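Local coordinates for type 3 secretion system translocon protein SctE (Shigella flexneri, PDB 3U0C) that inserts with IpaC into the host cell membrane to form the pore through which the type III secretion system passes effectors, this fragment being part of its N-terminal region, at residues Asn60-Leu65 with Ala72-Ile77; Ser103-Leu108 with Thr186-Gln191. All blocks are in the same frame, centred on the assembly; numbering follows the deposited sequence.

Interaction 1: Asn60-Leu65 with Ala72-Ile77; sequences NLIQIL and ALTNKI
Ile62 and Thr74 make the closer of the two contacts between these helical segments, and they show how little a helix turn-back needs to touch. The delta methyl of Ile62 comes to the Thr74 hydroxyl, CD1 to OG1 being 3.9 Å, with the two side chains crossing at about a right angle. Ile62 CG1 lies beside its own backbone N (chi1 -74°), and the nearly extended second torsion carries CD1 across to helix 71-141. The Thr74 hydroxyl is hydrogen-bonded to the carbonyl of Leu70, one turn earlier; toward Ile62 it offers a van der Waals surface. Leu70, in the connection, also touches Ile62 and Leu61 and thickens this side.

The other pair is looser. Leu61 CD1 and Leu73 CD2 stand 4.5 Å apart, methyl to methyl, and Leu73 is largely solvent-exposed, although it also leans on Ile58. Further along, Ile77 reaches Leu54 and Ile58, so the short helix runs back beside the long one in the opposite direction. With only 84 Å² buried and no polar bond joining the segments, the chemistry implies a modest van der Waals association, apolar at Leu61 and Leu73 and methyl-to-hydroxyl at Ile62 and Thr74, that probably depends on the connection and adjoining turns.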
# COMPACT_ATOMS: atom_id res chain seq x y z
N ASN A 60 37.64 37.98 -4.35
CA ASN A 60 38.65 38.71 -3.59
C ASN A 60 40.07 38.21 -3.87
O ASN A 60 40.98 39.00 -4.10
CB ASN A 60 38.34 38.61 -2.10
CG ASN A 60 38.95 39.75 -1.30
OD1 ASN A 60 40.07 40.21 -1.58
ND2 ASN A 60 38.22 40.23 -0.29
N LEU A 61 40.26 36.89 -3.82
CA LEU A 61 41.56 36.30 -4.08
C LEU A 61 42.04 36.67 -5.48
O LEU A 61 43.18 37.06 -5.67
CB LEU A 61 41.54 34.77 -3.90
CG LEU A 61 41.32 34.19 -2.49
CD1 LEU A 61 41.20 32.67 -2.49
CD2 LEU A 61 42.41 34.61 -1.53
N ILE A 62 41.15 36.56 -6.46
CA ILE A 62 41.49 36.88 -7.85
C ILE A 62 41.93 38.34 -8.02
O ILE A 62 42.85 38.64 -8.79
CB ILE A 62 40.31 36.55 -8.78
CG1 ILE A 62 40.18 35.04 -8.97
CG2 ILE A 62 40.46 37.26 -10.11
CD1 ILE A 62 39.21 34.64 -10.06
N GLN A 63 41.25 39.24 -7.31
CA GLN A 63 41.57 40.67 -7.29
C GLN A 63 43.05 40.93 -7.10
O GLN A 63 43.65 41.71 -7.85
CB GLN A 63 40.83 41.33 -6.14
CG GLN A 63 41.13 42.79 -5.95
CD GLN A 63 40.03 43.47 -5.17
OE1 GLN A 63 39.86 43.24 -3.97
NE2 GLN A 63 39.23 44.29 -5.86
N ILE A 64 43.63 40.31 -6.09
CA ILE A 64 45.04 40.54 -5.77
C ILE A 64 45.99 39.57 -6.47
O ILE A 64 47.09 39.97 -6.90
CB ILE A 64 45.27 40.50 -4.26
CG1 ILE A 64 44.31 41.47 -3.56
CG2 ILE A 64 46.74 40.81 -3.93
CD1 ILE A 64 44.86 42.10 -2.31
N LEU A 65 45.56 38.33 -6.62
CA LEU A 65 46.42 37.23 -7.03
C LEU A 65 46.40 36.95 -8.52
O LEU A 65 47.29 36.29 -9.04
CB LEU A 65 46.07 35.96 -6.24
CG LEU A 65 46.38 36.00 -4.74
CD1 LEU A 65 46.14 34.64 -4.10
CD2 LEU A 65 47.82 36.50 -4.47
N ALA A 72 42.53 26.79 -11.61
CA ALA A 72 42.22 25.44 -11.16
C ALA A 72 41.22 25.47 -10.02
O ALA A 72 40.25 24.71 -9.99
CB ALA A 72 43.47 24.76 -10.69
N LEU A 73 41.48 26.36 -9.06
CA LEU A 73 40.56 26.57 -7.96
C LEU A 73 39.21 27.08 -8.50
O LEU A 73 38.15 26.58 -8.12
CB LEU A 73 41.18 27.52 -6.94
CG LEU A 73 40.43 27.86 -5.65
CD1 LEU A 73 40.05 26.62 -4.89
CD2 LEU A 73 41.29 28.81 -4.79
N THR A 74 39.27 28.05 -9.41
CA THR A 74 38.08 28.61 -10.04
C THR A 74 37.21 27.50 -10.64
O THR A 74 35.98 27.51 -10.56
CB THR A 74 38.47 29.59 -11.16
OG1 THR A 74 39.03 30.77 -10.57
CG2 THR A 74 37.27 29.98 -11.98
N ASN A 75 37.88 26.55 -11.27
CA ASN A 75 37.21 25.45 -11.92
C ASN A 75 36.62 24.51 -10.88
O ASN A 75 35.50 24.04 -11.03
CB ASN A 75 38.20 24.71 -12.82
CG ASN A 75 38.46 25.45 -14.10
OD1 ASN A 75 37.66 26.29 -14.52
ND2 ASN A 75 39.59 25.15 -14.74
N LYS A 76 37.39 24.24 -9.83
CA LYS A 76 36.87 23.42 -8.75
C LYS A 76 35.62 24.04 -8.14
O LYS A 76 34.65 23.33 -7.85
CB LYS A 76 37.94 23.16 -7.71
CG LYS A 76 39.04 22.28 -8.24
CD LYS A 76 40.09 21.99 -7.19
CE LYS A 76 41.04 20.95 -7.71
NZ LYS A 76 42.15 20.74 -6.75
N ILE A 77 35.64 25.36 -7.96
CA ILE A 77 34.50 26.08 -7.40
C ILE A 77 33.25 25.95 -8.27
O ILE A 77 32.15 25.81 -7.75
CB ILE A 77 34.82 27.56 -7.16
CG1 ILE A 77 35.83 27.70 -6.01
CG2 ILE A 77 33.55 28.34 -6.88
CD1 ILE A 77 36.44 29.08 -5.90

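Interaction 2: Ser103-Leu108 with Thr186-Gln191; sequences SETEGL and TDKSMQ
The carboxylate of Glu104 has the aliphatic end of Lys188 on one of its faces: CE and CD of the lysine both lie on that side, and the approach is tilted from the carboxylate plane. OE1 is the atom touched, 3.3 Å from Lys188 CE, and the two side chains cross at about a right angle. The ammonium itself stays farther off, with NZ 4.7 Å from Glu104 OE1, so any attraction between the charges is probably long-range rather than a formed salt bridge. A second pair of flat groups lies within the other helix. There the amide of Gln191 holds Asp187 OD2 in its own plane, NE2 to OD2 being 2.7 Å in an almost perfectly straight hydrogen bond (N-H...O 179°), which fixes the carboxylate one turn back. The same OD2 has a long salt bridge to Lys188 NZ.

Lys188 carries the contact along its whole length, and the bends at chi2 (-47°) and chi4 bring its end round between Glu104 and Leu108. Its root passes Thr105, with CB 3.6 Å from OG1, while the bent end places NZ 3.7 Å from Leu108 CD1. That ammonium also has a weak hydrogen bond to the carbonyl of Lys184, a backbone partner for a charge lying against a methyl.

With Leu101 added, Lys188 sits among residues spaced i, i+3, i+4 and i+7, a knobs-into-holes arrangement with a lysine as the knob. Leu108 answers by touching Lys184 and Leu185 as well as Lys188. The segments run antiparallel at 167° with axes 10.3 Å apart, joining helix 71-141 to helix 150-197 as the two arms of a long coiled-coil hairpin.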
# COMPACT_ATOMS: atom_id res chain seq x y z
N SER A 103 2.33 8.81 2.94
CA SER A 103 0.90 9.04 2.97
C SER A 103 0.16 7.88 2.28
O SER A 103 -0.84 7.37 2.80
CB SER A 103 0.58 10.36 2.29
OG SER A 103 -0.74 10.38 1.79
N GLU A 104 0.67 7.47 1.12
CA GLU A 104 0.11 6.36 0.36
C GLU A 104 0.14 5.06 1.17
O GLU A 104 -0.84 4.30 1.18
CB GLU A 104 0.86 6.16 -0.96
CG GLU A 104 0.87 7.39 -1.84
CD GLU A 104 1.39 7.12 -3.24
OE1 GLU A 104 2.30 6.28 -3.40
OE2 GLU A 104 0.89 7.76 -4.19
N THR A 105 1.26 4.82 1.82
CA THR A 105 1.42 3.66 2.68
C THR A 105 0.40 3.66 3.83
O THR A 105 -0.17 2.62 4.16
CB THR A 105 2.86 3.52 3.18
OG1 THR A 105 3.66 2.95 2.14
CG2 THR A 105 2.94 2.65 4.41
N GLU A 106 0.17 4.82 4.44
CA GLU A 106 -0.81 4.92 5.52
C GLU A 106 -2.23 4.65 5.06
O GLU A 106 -3.01 4.02 5.78
CB GLU A 106 -0.73 6.30 6.17
CG GLU A 106 0.49 6.46 7.04
CD GLU A 106 0.73 7.88 7.46
OE1 GLU A 106 0.22 8.80 6.78
OE2 GLU A 106 1.44 8.08 8.47
N GLY A 107 -2.57 5.14 3.88
CA GLY A 107 -3.87 4.91 3.29
C GLY A 107 -4.09 3.43 3.02
O GLY A 107 -5.11 2.88 3.38
N LEU A 108 -3.10 2.79 2.41
CA LEU A 108 -3.18 1.37 2.12
C LEU A 108 -3.20 0.50 3.38
O LEU A 108 -3.76 -0.59 3.39
CB LEU A 108 -2.05 0.94 1.19
CG LEU A 108 -2.11 1.43 -0.26
CD1 LEU A 108 -0.77 1.20 -0.96
CD2 LEU A 108 -3.25 0.79 -1.04
N THR A 186 3.66 -3.84 -0.83
CA THR A 186 4.93 -4.31 -1.33
C THR A 186 5.45 -3.42 -2.46
O THR A 186 6.64 -3.09 -2.48
CB THR A 186 4.88 -5.79 -1.76
OG1 THR A 186 4.49 -6.59 -0.64
CG2 THR A 186 6.25 -6.26 -2.21
N ASP A 187 4.58 -3.00 -3.38
CA ASP A 187 5.02 -2.05 -4.40
C ASP A 187 5.59 -0.78 -3.78
O ASP A 187 6.50 -0.17 -4.34
CB ASP A 187 3.92 -1.65 -5.37
CG ASP A 187 4.39 -0.58 -6.36
OD1 ASP A 187 5.11 -0.95 -7.32
OD2 ASP A 187 4.09 0.62 -6.17
N LYS A 188 5.02 -0.35 -2.66
CA LYS A 188 5.49 0.87 -2.03
C LYS A 188 6.89 0.68 -1.47
O LYS A 188 7.70 1.61 -1.46
CB LYS A 188 4.52 1.38 -0.97
CG LYS A 188 3.16 1.79 -1.54
CD LYS A 188 3.32 2.67 -2.77
CE LYS A 188 1.99 2.98 -3.43
NZ LYS A 188 1.34 1.74 -3.97
N SER A 189 7.20 -0.54 -1.03
CA SER A 189 8.53 -0.80 -0.52
C SER A 189 9.54 -0.90 -1.67
O SER A 189 10.70 -0.54 -1.52
CB SER A 189 8.56 -2.03 0.39
OG SER A 189 8.95 -3.19 -0.30
N MET A 190 9.08 -1.35 -2.84
CA MET A 190 9.93 -1.36 -4.03
C MET A 190 10.20 0.05 -4.52
O MET A 190 11.33 0.39 -4.84
CB MET A 190 9.31 -2.17 -5.16
CG MET A 190 9.30 -3.67 -4.90
SD MET A 190 8.25 -4.56 -6.07
CE MET A 190 6.86 -5.02 -5.05
N GLN A 191 9.15 0.87 -4.61
CA GLN A 191 9.30 2.25 -5.02
C GLN A 191 10.28 2.98 -4.12
O GLN A 191 11.06 3.81 -4.59
CB GLN A 191 7.97 3.00 -5.00
CG GLN A 191 6.95 2.60 -6.06
CD GLN A 191 5.88 3.67 -6.23
OE1 GLN A 191 6.19 4.85 -6.28
NE2 GLN A 191 4.63 3.26 -6.31

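How the interactions relate
Both interactions draw on helix 71-141, the long rod of this N-terminal coiled-coil region, but at separate places: their centres are 48 Å apart and their nearest atoms about 31 Å. They follow one another along the chain. Interaction 1 closes first, where helix 50-65 turns back at the start of the rod, far from the centre of the chain; interaction 2 lies near that centre, where helix 150-197 returns alongside. The rod thus takes a short helix at one end and a long antiparallel partner farther along, giving an elongated, nearly all-helical shape without a globular core linking the two sites. Homology to pore-forming toxins has been reported for such translocator coiled-coil domains.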